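Local coordinates for protein UDP-4-amino-4,6-dideoxy-N-acetyl-beta-L-altrosamine transaminase (Helicobacter pylori, PDB 2FNU) that catalyses the PLP-dependent transamination of a UDP-4-keto sugar with L-glutamate as amino donor, the second step in making pseudaminic acid for flagellin modification, at residues B[253-264]-B[347-355]; B[183-191]-B[235-246]. All blocks are in the same frame, centred on the assembly; numbering follows the deposited sequence.

Interaction 1: residues B[253-264]-B[347-355]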
loop_
_atom_site.group_PDB
_atom_site.type_symbol
_atom_site.label_atom_id
_atom_site.label_comp_id
_atom_site.label_asym_id
_atom_site.label_seq_id
_atom_site.Cartn_x
_atom_site.Cartn_y
_atom_site.Cartn_z
ATOM N N ARG B 253 22.045 11.204 -14.833
ATOM C CA ARG B 253 22.772 10.501 -13.783
ATOM C C ARG B 253 24.078 9.917 -14.330
ATOM O O ARG B 253 25.108 9.938 -13.652
ATOM C CB ARG B 253 21.897 9.431 -13.127
ATOM C CG ARG B 253 20.703 10.018 -12.359
ATOM C CD ARG B 253 20.006 8.962 -11.496
ATOM N NE ARG B 253 19.474 7.889 -12.324
ATOM C CZ ARG B 253 18.258 7.875 -12.867
ATOM N NH1 ARG B 253 17.392 8.880 -12.652
ATOM N NH2 ARG B 253 17.913 6.841 -13.628
ATOM N N GLU B 254 24.042 9.434 -15.573
ATOM C CA GLU B 254 25.273 8.913 -16.195
ATOM C C GLU B 254 26.326 10.013 -16.328
ATOM O O GLU B 254 27.513 9.769 -16.072
ATOM C CB GLU B 254 24.969 8.255 -17.548
ATOM C CG GLU B 254 26.197 7.794 -18.353
ATOM C CD GLU B 254 26.955 6.626 -17.738
ATOM O OE1 GLU B 254 26.434 5.955 -16.811
ATOM O OE2 GLU B 254 28.090 6.359 -18.209
ATOM N N GLU B 255 25.892 11.213 -16.701
ATOM C CA GLU B 255 26.825 12.334 -16.841
ATOM C C GLU B 255 27.432 12.710 -15.499
ATOM O O GLU B 255 28.633 12.983 -15.416
ATOM C CB GLU B 255 26.168 13.507 -17.578
ATOM C CG GLU B 255 26.119 13.202 -19.082
ATOM C CD GLU B 255 25.063 13.969 -19.858
ATOM O OE1 GLU B 255 24.847 13.602 -21.035
ATOM O OE2 GLU B 255 24.450 14.910 -19.314
ATOM N N ALA B 256 26.620 12.688 -14.443
ATOM C CA ALA B 256 27.121 12.968 -13.099
ATOM C C ALA B 256 28.132 11.904 -12.705
ATOM O O ALA B 256 29.202 12.220 -12.185
ATOM C CB ALA B 256 25.966 12.988 -12.099
ATOM N N ALA B 257 27.796 10.636 -12.961
ATOM C CA ALA B 257 28.710 9.537 -12.637
ATOM C C ALA B 257 30.045 9.675 -13.363
ATOM O O ALA B 257 31.112 9.431 -12.792
ATOM C CB ALA B 257 28.062 8.200 -12.976
ATOM N N LEU B 258 29.982 10.062 -14.633
ATOM C CA LEU B 258 31.211 10.226 -15.413
ATOM C C LEU B 258 32.075 11.355 -14.863
ATOM O O LEU B 258 33.317 11.278 -14.915
ATOM C CB LEU B 258 30.894 10.461 -16.895
ATOM C CG LEU B 258 30.335 9.231 -17.616
ATOM C CD1 LEU B 258 29.774 9.664 -18.973
ATOM C CD2 LEU B 258 31.363 8.090 -17.766
ATOM N N THR B 259 31.432 12.415 -14.361
ATOM C CA THR B 259 32.174 13.525 -13.745
ATOM C C THR B 259 32.882 13.057 -12.478
ATOM O O THR B 259 34.069 13.325 -12.290
ATOM C CB THR B 259 31.244 14.709 -13.466
ATOM O OG1 THR B 259 30.787 15.206 -14.723
ATOM C CG2 THR B 259 31.969 15.832 -12.728
ATOM N N TYR B 260 32.173 12.347 -11.603
ATOM C CA TYR B 260 32.865 11.746 -10.475
ATOM C C TYR B 260 34.040 10.869 -10.930
ATOM O O TYR B 260 35.124 10.927 -10.347
ATOM C CB TYR B 260 31.905 10.846 -9.711
ATOM C CG TYR B 260 30.936 11.495 -8.743
ATOM C CD1 TYR B 260 31.382 12.307 -7.698
ATOM C CD2 TYR B 260 29.568 11.210 -8.812
ATOM C CE1 TYR B 260 30.492 12.845 -6.766
ATOM C CE2 TYR B 260 28.667 11.764 -7.889
ATOM C CZ TYR B 260 29.144 12.569 -6.862
ATOM O OH TYR B 260 28.272 13.086 -5.925
ATOM N N ASP B 261 33.809 10.025 -11.941
ATOM C CA ASP B 261 34.863 9.124 -12.440
ATOM C C ASP B 261 36.105 9.936 -12.820
ATOM O O ASP B 261 37.232 9.556 -12.461
ATOM C CB ASP B 261 34.399 8.342 -13.661
ATOM C CG ASP B 261 33.366 7.266 -13.340
ATOM O OD1 ASP B 261 33.036 7.003 -12.159
ATOM O OD2 ASP B 261 32.888 6.664 -14.325
ATOM N N ARG B 262 35.899 11.047 -13.534
ATOM C CA ARG B 262 37.055 11.837 -13.990
ATOM C C ARG B 262 37.844 12.355 -12.798
ATOM O O ARG B 262 39.086 12.269 -12.768
ATOM C CB ARG B 262 36.630 13.011 -14.870
ATOM C CG ARG B 262 36.108 12.615 -16.234
ATOM C CD ARG B 262 36.014 13.847 -17.128
ATOM N NE ARG B 262 35.177 14.915 -16.569
ATOM C CZ ARG B 262 33.848 14.948 -16.642
ATOM N NH1 ARG B 262 33.181 13.954 -17.241
ATOM N NH2 ARG B 262 33.182 15.983 -16.117
ATOM N N ILE B 263 37.136 12.903 -11.809
ATOM C CA ILE B 263 37.809 13.532 -10.680
ATOM C C ILE B 263 38.440 12.497 -9.751
ATOM O O ILE B 263 39.504 12.752 -9.169
ATOM C CB ILE B 263 36.816 14.459 -9.918
ATOM C CG1 ILE B 263 36.385 15.604 -10.858
ATOM C CG2 ILE B 263 37.419 15.007 -8.623
ATOM C CD1 ILE B 263 35.184 16.415 -10.391
ATOM N N PHE B 264 37.801 11.327 -9.634
ATOM C CA PHE B 264 38.284 10.258 -8.773
ATOM C C PHE B 264 39.307 9.323 -9.417
ATOM O O PHE B 264 39.833 8.439 -8.737
ATOM C CB PHE B 264 37.094 9.396 -8.298
ATOM C CG PHE B 264 36.134 10.119 -7.395
ATOM C CD1 PHE B 264 36.544 11.200 -6.620
ATOM C CD2 PHE B 264 34.810 9.689 -7.292
ATOM C CE1 PHE B 264 35.653 11.862 -5.763
ATOM C CE2 PHE B 264 33.906 10.336 -6.435
ATOM C CZ PHE B 264 34.328 11.414 -5.669
ATOM N N LEU B 347 27.380 8.084 -2.871
ATOM C CA LEU B 347 27.481 9.541 -3.007
ATOM C C LEU B 347 26.287 10.150 -3.725
ATOM O O LEU B 347 25.608 9.465 -4.508
ATOM C CB LEU B 347 28.758 9.896 -3.776
ATOM C CG LEU B 347 30.075 9.416 -3.155
ATOM C CD1 LEU B 347 31.229 9.849 -4.064
ATOM C CD2 LEU B 347 30.288 9.983 -1.754
ATOM N N PRO B 348 26.022 11.449 -3.492
ATOM C CA PRO B 348 24.885 12.049 -4.190
ATOM C C PRO B 348 24.889 11.815 -5.702
ATOM O O PRO B 348 25.887 12.056 -6.388
ATOM C CB PRO B 348 24.998 13.542 -3.846
ATOM C CG PRO B 348 25.692 13.545 -2.487
ATOM C CD PRO B 348 26.691 12.406 -2.584
ATOM N N CYS B 349 23.764 11.334 -6.209
ATOM C CA CYS B 349 23.661 10.982 -7.610
ATOM C C CYS B 349 22.174 10.952 -7.936
ATOM O O CYS B 349 21.449 10.099 -7.428
ATOM C CB CYS B 349 24.289 9.614 -7.862
ATOM S SG CYS B 349 24.203 9.109 -9.600
ATOM N N HIS B 350 21.724 11.929 -8.713
ATOM C CA HIS B 350 20.338 12.023 -9.201
ATOM C C HIS B 350 20.308 12.993 -10.382
ATOM O O HIS B 350 21.289 13.698 -10.653
ATOM C CB HIS B 350 19.364 12.460 -8.100
ATOM C CG HIS B 350 19.710 13.776 -7.487
ATOM N ND1 HIS B 350 19.358 14.980 -8.063
ATOM C CD2 HIS B 350 20.376 14.081 -6.345
ATOM C CE1 HIS B 350 19.793 15.970 -7.301
ATOM N NE2 HIS B 350 20.425 15.453 -6.260
ATOM N N ALA B 351 19.201 12.998 -11.116
ATOM C CA ALA B 351 19.162 13.711 -12.397
ATOM C C ALA B 351 19.252 15.226 -12.271
ATOM O O ALA B 351 19.527 15.911 -13.259
ATOM C CB ALA B 351 17.918 13.334 -13.164
ATOM N N ASN B 352 19.006 15.754 -11.078
ATOM C CA ASN B 352 19.059 17.214 -10.897
ATOM C C ASN B 352 20.364 17.722 -10.309
ATOM O O ASN B 352 20.482 18.912 -9.999
ATOM C CB ASN B 352 17.885 17.708 -10.059
ATOM C CG ASN B 352 16.605 17.896 -10.886
ATOM O OD1 ASN B 352 16.646 18.009 -12.118
ATOM N ND2 ASN B 352 15.471 17.961 -10.202
ATOM N N LEU B 353 21.343 16.836 -10.169
ATOM C CA LEU B 353 22.642 17.214 -9.638
ATOM C C LEU B 353 23.507 17.726 -10.784
ATOM O O LEU B 353 23.993 16.936 -11.601
ATOM C CB LEU B 353 23.279 15.990 -8.976
ATOM C CG LEU B 353 24.431 16.205 -7.999
ATOM C CD1 LEU B 353 23.978 17.033 -6.797
ATOM C CD2 LEU B 353 24.971 14.837 -7.576
ATOM N N ASN B 354 23.677 19.046 -10.846
ATOM C CA ASN B 354 24.360 19.648 -12.000
ATOM C C ASN B 354 25.879 19.478 -11.954
ATOM O O ASN B 354 26.451 19.044 -10.948
ATOM C CB ASN B 354 23.937 21.110 -12.225
ATOM C CG ASN B 354 24.411 22.050 -11.129
ATOM O OD1 ASN B 354 25.317 21.733 -10.365
ATOM N ND2 ASN B 354 23.809 23.233 -11.065
ATOM N N LEU B 355 26.525 19.823 -13.054
ATOM C CA LEU B 355 27.951 19.581 -13.192
ATOM C C LEU B 355 28.778 20.250 -12.097
ATOM O O LEU B 355 29.678 19.640 -11.519
ATOM C CB LEU B 355 28.409 20.021 -14.591
ATOM C CG LEU B 355 29.900 20.000 -14.908
ATOM C CD1 LEU B 355 30.435 18.601 -14.785
ATOM C CD2 LEU B 355 30.132 20.529 -16.306
HETATM O O HOH W 1 17.209 10.919 -10.673
#

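Interaction 2: residues B[183-191]-B[235-246]. With PMP (4'-deoxy-4'-aminopyridoxal-5'-phosphate), chain E.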
loop_
_atom_site.group_PDB
_atom_site.type_symbol
_atom_site.label_atom_id
_atom_site.label_comp_id
_atom_site.label_asym_id
_atom_site.label_seq_id
_atom_site.Cartn_x
_atom_site.Cartn_y
_atom_site.Cartn_z
ATOM N N LYS B 183 13.908 6.947 -6.450
ATOM C CA LYS B 183 14.275 5.931 -7.442
ATOM C C LYS B 183 14.410 6.499 -8.863
ATOM O O LYS B 183 14.148 7.690 -9.085
ATOM C CB LYS B 183 13.284 4.775 -7.394
ATOM C CG LYS B 183 13.402 3.923 -6.116
ATOM C CD LYS B 183 14.652 3.065 -6.103
ATOM C CE LYS B 183 14.634 2.106 -4.904
ATOM N NZ LYS B 183 15.952 2.009 -4.259
ATOM N N PRO B 184 14.883 5.680 -9.814
ATOM C CA PRO B 184 15.130 6.212 -11.164
ATOM C C PRO B 184 13.994 7.035 -11.769
ATOM O O PRO B 184 14.251 8.053 -12.419
ATOM C CB PRO B 184 15.448 4.951 -11.971
ATOM C CG PRO B 184 16.212 4.109 -10.957
ATOM C CD PRO B 184 15.364 4.282 -9.696
ATOM N N ILE B 185 12.756 6.587 -11.577
ATOM C CA ILE B 185 11.588 7.459 -11.792
ATOM C C ILE B 185 10.725 7.282 -10.565
ATOM O O ILE B 185 10.876 6.289 -9.839
ATOM C CB ILE B 185 10.754 7.138 -13.059
ATOM C CG1 ILE B 185 10.123 5.742 -12.968
ATOM C CG2 ILE B 185 11.583 7.377 -14.336
ATOM C CD1 ILE B 185 9.053 5.464 -14.064
ATOM N N THR B 186 9.790 8.203 -10.348
ATOM C CA THR B 186 8.991 8.144 -9.127
ATOM C C THR B 186 7.495 8.346 -9.321
ATOM O O THR B 186 7.058 9.029 -10.251
ATOM C CB THR B 186 9.488 9.163 -8.079
ATOM O OG1 THR B 186 8.845 8.898 -6.828
ATOM C CG2 THR B 186 9.159 10.613 -8.502
ATOM N N THR B 187 6.736 7.732 -8.421
ATOM C CA THR B 187 5.310 7.994 -8.241
ATOM C C THR B 187 5.059 8.375 -6.762
ATOM O O THR B 187 3.942 8.183 -6.257
ATOM C CB THR B 187 4.473 6.747 -8.631
ATOM O OG1 THR B 187 4.828 5.628 -7.796
ATOM C CG2 THR B 187 4.742 6.376 -10.081
ATOM N N ALA B 188 6.107 8.904 -6.101
ATOM C CA ALA B 188 6.175 9.210 -4.653
ATOM C C ALA B 188 6.368 7.952 -3.806
ATOM O O ALA B 188 7.360 7.831 -3.087
ATOM C CB ALA B 188 4.964 10.041 -4.168
ATOM N N GLU B 189 5.393 7.051 -3.856
ATOM C CA GLU B 189 5.585 5.647 -3.456
ATOM C C GLU B 189 4.999 4.855 -4.603
ATOM O O GLU B 189 3.995 5.243 -5.200
ATOM C CB GLU B 189 4.825 5.289 -2.173
ATOM C CG GLU B 189 5.297 6.031 -0.905
ATOM C CD GLU B 189 6.475 5.362 -0.204
ATOM O OE1 GLU B 189 7.033 4.343 -0.716
ATOM O OE2 GLU B 189 6.878 5.899 0.854
ATOM N N GLY B 190 5.621 3.744 -4.922
ATOM C CA GLY B 190 5.051 2.856 -5.929
ATOM C C GLY B 190 5.975 1.716 -6.271
ATOM O O GLY B 190 7.164 1.742 -5.938
ATOM N N GLY B 191 5.426 0.716 -6.952
ATOM C CA GLY B 191 6.281 -0.347 -7.490
ATOM C C GLY B 191 5.582 -1.057 -8.608
ATOM O O GLY B 191 4.439 -0.731 -8.965
ATOM N N GLN B 235 -0.811 9.042 -8.793
ATOM C CA GLN B 235 0.548 8.515 -8.866
ATOM C C GLN B 235 0.818 7.895 -10.223
ATOM O O GLN B 235 1.943 7.944 -10.705
ATOM C CB GLN B 235 0.737 7.415 -7.846
ATOM C CG GLN B 235 0.569 7.801 -6.431
ATOM C CD GLN B 235 0.541 6.557 -5.553
ATOM O OE1 GLN B 235 1.474 6.317 -4.791
ATOM N NE2 GLN B 235 -0.519 5.736 -5.688
ATOM N N SER B 236 -0.197 7.279 -10.831
ATOM C CA SER B 236 -0.025 6.682 -12.164
ATOM C C SER B 236 0.252 7.751 -13.222
ATOM O O SER B 236 1.038 7.542 -14.153
ATOM C CB SER B 236 -1.267 5.880 -12.547
ATOM O OG SER B 236 -1.416 4.763 -11.687
ATOM N N ALA B 237 -0.396 8.905 -13.089
ATOM C CA ALA B 237 -0.131 10.017 -14.011
ATOM C C ALA B 237 1.305 10.497 -13.854
ATOM O O ALA B 237 1.995 10.777 -14.841
ATOM C CB ALA B 237 -1.093 11.174 -13.709
ATOM N N LEU B 238 1.753 10.613 -12.602
ATOM C CA LEU B 238 3.132 10.953 -12.333
ATOM C C LEU B 238 4.082 9.924 -12.946
ATOM O O LEU B 238 5.069 10.276 -13.601
ATOM C CB LEU B 238 3.327 11.086 -10.822
ATOM C CG LEU B 238 4.692 11.531 -10.339
ATOM C CD1 LEU B 238 5.204 12.737 -11.153
ATOM C CD2 LEU B 238 4.632 11.844 -8.824
ATOM N N GLY B 239 3.781 8.646 -12.746
ATOM C CA GLY B 239 4.637 7.586 -13.311
ATOM C C GLY B 239 4.760 7.610 -14.818
ATOM O O GLY B 239 5.865 7.462 -15.357
ATOM N N LEU B 240 3.624 7.772 -15.499
ATOM C CA LEU B 240 3.586 7.851 -16.964
ATOM C C LEU B 240 4.444 9.009 -17.450
ATOM O O LEU B 240 5.228 8.860 -18.393
ATOM C CB LEU B 240 2.158 8.080 -17.456
ATOM C CG LEU B 240 1.272 6.966 -17.979
ATOM C CD1 LEU B 240 -0.105 7.575 -18.236
ATOM C CD2 LEU B 240 1.845 6.374 -19.253
ATOM N N SER B 241 4.301 10.163 -16.796
ATOM C CA SER B 241 5.005 11.373 -17.219
ATOM C C SER B 241 6.504 11.237 -16.984
ATOM O O SER B 241 7.325 11.622 -17.836
ATOM C CB SER B 241 4.437 12.596 -16.478
ATOM O OG SER B 241 5.051 13.786 -16.940
ATOM N N GLN B 242 6.873 10.671 -15.838
ATOM C CA GLN B 242 8.279 10.401 -15.549
ATOM C C GLN B 242 8.873 9.361 -16.513
ATOM O O GLN B 242 10.007 9.511 -16.993
ATOM C CB GLN B 242 8.396 9.904 -14.102
ATOM C CG GLN B 242 8.223 11.019 -13.065
ATOM C CD GLN B 242 9.554 11.508 -12.555
ATOM O OE1 GLN B 242 10.310 10.751 -11.929
ATOM N NE2 GLN B 242 9.882 12.784 -12.834
ATOM N N LEU B 243 8.116 8.306 -16.802
ATOM C CA LEU B 243 8.609 7.230 -17.672
ATOM C C LEU B 243 8.931 7.759 -19.068
ATOM O O LEU B 243 9.896 7.309 -19.691
ATOM C CB LEU B 243 7.597 6.075 -17.757
ATOM C CG LEU B 243 8.043 4.878 -18.588
ATOM C CD1 LEU B 243 9.291 4.209 -18.010
ATOM C CD2 LEU B 243 6.897 3.889 -18.648
ATOM N N LYS B 244 8.144 8.724 -19.543
ATOM C CA LYS B 244 8.376 9.310 -20.878
ATOM C C LYS B 244 9.758 9.946 -20.993
ATOM O O LYS B 244 10.290 10.070 -22.108
ATOM C CB LYS B 244 7.306 10.355 -21.205
ATOM C CG LYS B 244 5.987 9.740 -21.655
ATOM C CD LYS B 244 4.873 10.776 -21.765
ATOM C CE LYS B 244 3.584 10.102 -22.255
ATOM N NZ LYS B 244 2.313 10.822 -21.923
ATOM N N LYS B 245 10.325 10.375 -19.861
ATOM C CA LYS B 245 11.678 10.944 -19.871
ATOM C C LYS B 245 12.692 10.092 -19.117
ATOM O O LYS B 245 13.771 10.584 -18.764
ATOM C CB LYS B 245 11.688 12.389 -19.336
ATOM C CG LYS B 245 11.130 12.553 -17.952
ATOM C CD LYS B 245 11.325 13.973 -17.437
ATOM C CE LYS B 245 10.365 14.241 -16.297
ATOM N NZ LYS B 245 8.976 14.524 -16.798
ATOM N N ALA B 246 12.374 8.816 -18.889
ATOM C CA ALA B 246 13.301 7.974 -18.120
ATOM C C ALA B 246 14.715 7.926 -18.737
ATOM O O ALA B 246 15.691 7.970 -18.008
ATOM C CB ALA B 246 12.721 6.555 -17.926
HETATM N N1 PMP E . 14.189 -3.703 -2.827
HETATM C C2 PMP E . 15.256 -2.848 -2.917
HETATM C C2A PMP E . 16.542 -3.357 -3.526
HETATM C C3 PMP E . 15.120 -1.531 -2.456
HETATM O O3 PMP E . 16.159 -0.652 -2.565
HETATM C C4 PMP E . 13.904 -1.093 -1.880
HETATM C C4A PMP E . 13.756 0.295 -1.294
HETATM N N4A PMP E . 14.986 0.784 -0.711
HETATM C C5 PMP E . 12.815 -1.971 -1.860
HETATM C C6 PMP E . 12.970 -3.249 -2.394
HETATM C C5A PMP E . 11.465 -1.560 -1.298
HETATM O O4P PMP E . 10.858 -0.719 -2.261
HETATM P P PMP E . 9.692 0.304 -1.809
HETATM O O1P PMP E . 10.387 1.431 -1.083
HETATM O O2P PMP E . 9.100 0.798 -3.095
HETATM O O3P PMP E . 8.685 -0.431 -0.968
HETATM O O HOH W 2 15.497 7.141 -15.116
#

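Interaction 1: residues B[253-264]-B[347-355]
Backbones come closest where R253 faces A351, their CA atoms 5.0 Å apart. The irregular segment 347-355 passes from beside Y260, the neighbour of L347, to R253 near the other end of segment 253-264, reverses in a type I beta turn from H350 to L353, and comes back to A256, which lies nearest L355. N354 then takes the N-cap position of helix 355-370.

Y260 makes the one direct hydrogen bond across the contact. Its OH donates to P348 O at 2.6 Å, in the carbonyl plane and on a lone pair with a C=O...O angle of 135°, while the carbonyl oxygen lies at the edge of the ring. L347 CD1 lies over one face of the Y260 ring and also meets the edge of the F264 ring, 3.6 Å from F264 CE2. L353 CD2 also approaches the Y260 hydroxyl, and Y286 of strand 286-290 packs against Y260.

At the other end, the aliphatic part of R253 lies along the turn, CG 3.6 Å from H350 C. With chi3 at -62° the chain bends beyond this point, and the guanidinium group bonds to S282 O through NE. Water 1, in the guanidinium plane, accepts from R253 NH1 at 2.8 Å and from A351 N at 2.9 Å, bridging arginine and turn. Farther along the loop, the exposed L355 puts CD1 3.4 Å from T259 OG1 and at the edge of the R262 guanidinium. R262 folds back over its own helix, with T259 CA against one face of the guanidinium and a weak bond from NH2 to T259 OG1.

The arrangement is helix-to-loop packing in the C-terminal part of a DegT/DnrJ/EryC1 aminotransferase, with P348 next to the substrate-binding residue Y6.

Interaction 2: residues B[183-191]-B[235-246]
I185 packs on helix 233-244 with CB 3.8 Å from Q242 CB and CG2 against A246 CB, in the loop that follows the cofactor-attachment lysine of the PLP-dependent aminotransferase fold. It has the largest share of the buried surface. Its CG1 is in the position between backbone N and carbonyl carbon (chi1 64°), and the extended chain beyond it brings CD1 to L243 CB and G239 O. T187 inserts its methyl group where the helix has a glycine, CG2 3.5 Å from G239 CA, and L238 CG rests on T186 O, a buried oxygen without a polar partner in the model. The direct hydrogen bond runs from T186 N to Q242 OE1 at 3.0 Å, the N-H...O angle 148° and the donor tilted 17° from the carbonyl plane.

Residues 185-189 carry the packing; K183 before them, here not linked to the cofactor, donates from NZ to PMP O3 at 3.2 Å. Water 2 joins P184 O to A246 O. E189 forms a salt bridge to R230 and a hydrogen bond to T29, both of the second subunit.

In the second shell, T186 OG1 accepts from A188 N at 2.8 Å in an ST turn, and Q242 NE2, positioning the amide, bonds to D15 OD2 and C10 O.

In the fold
Interaction 2 closes before interaction 1 opens along the chain, and their centres lie 22 Å apart. Helix 233-244 of interaction 2 is followed directly by helix 246-264 of interaction 1, so successive helices carry one side of each contact. A second connection runs through space, where R253 NH1 probably hydrogen-bonds to P184 O, one residue after the cofactor-attachment lysine. Loop 183-191 leads from strand 174-178 to strand 191-195, neighbours in the mixed seven-stranded sheet, whereas loop 347-355 joins strand 344-347 to helix 355-370. In space, the two consecutive helices run from the first loop to the second. K183 touches the bound UDP-sugar, and the H350 side chain is about 8 Å from it.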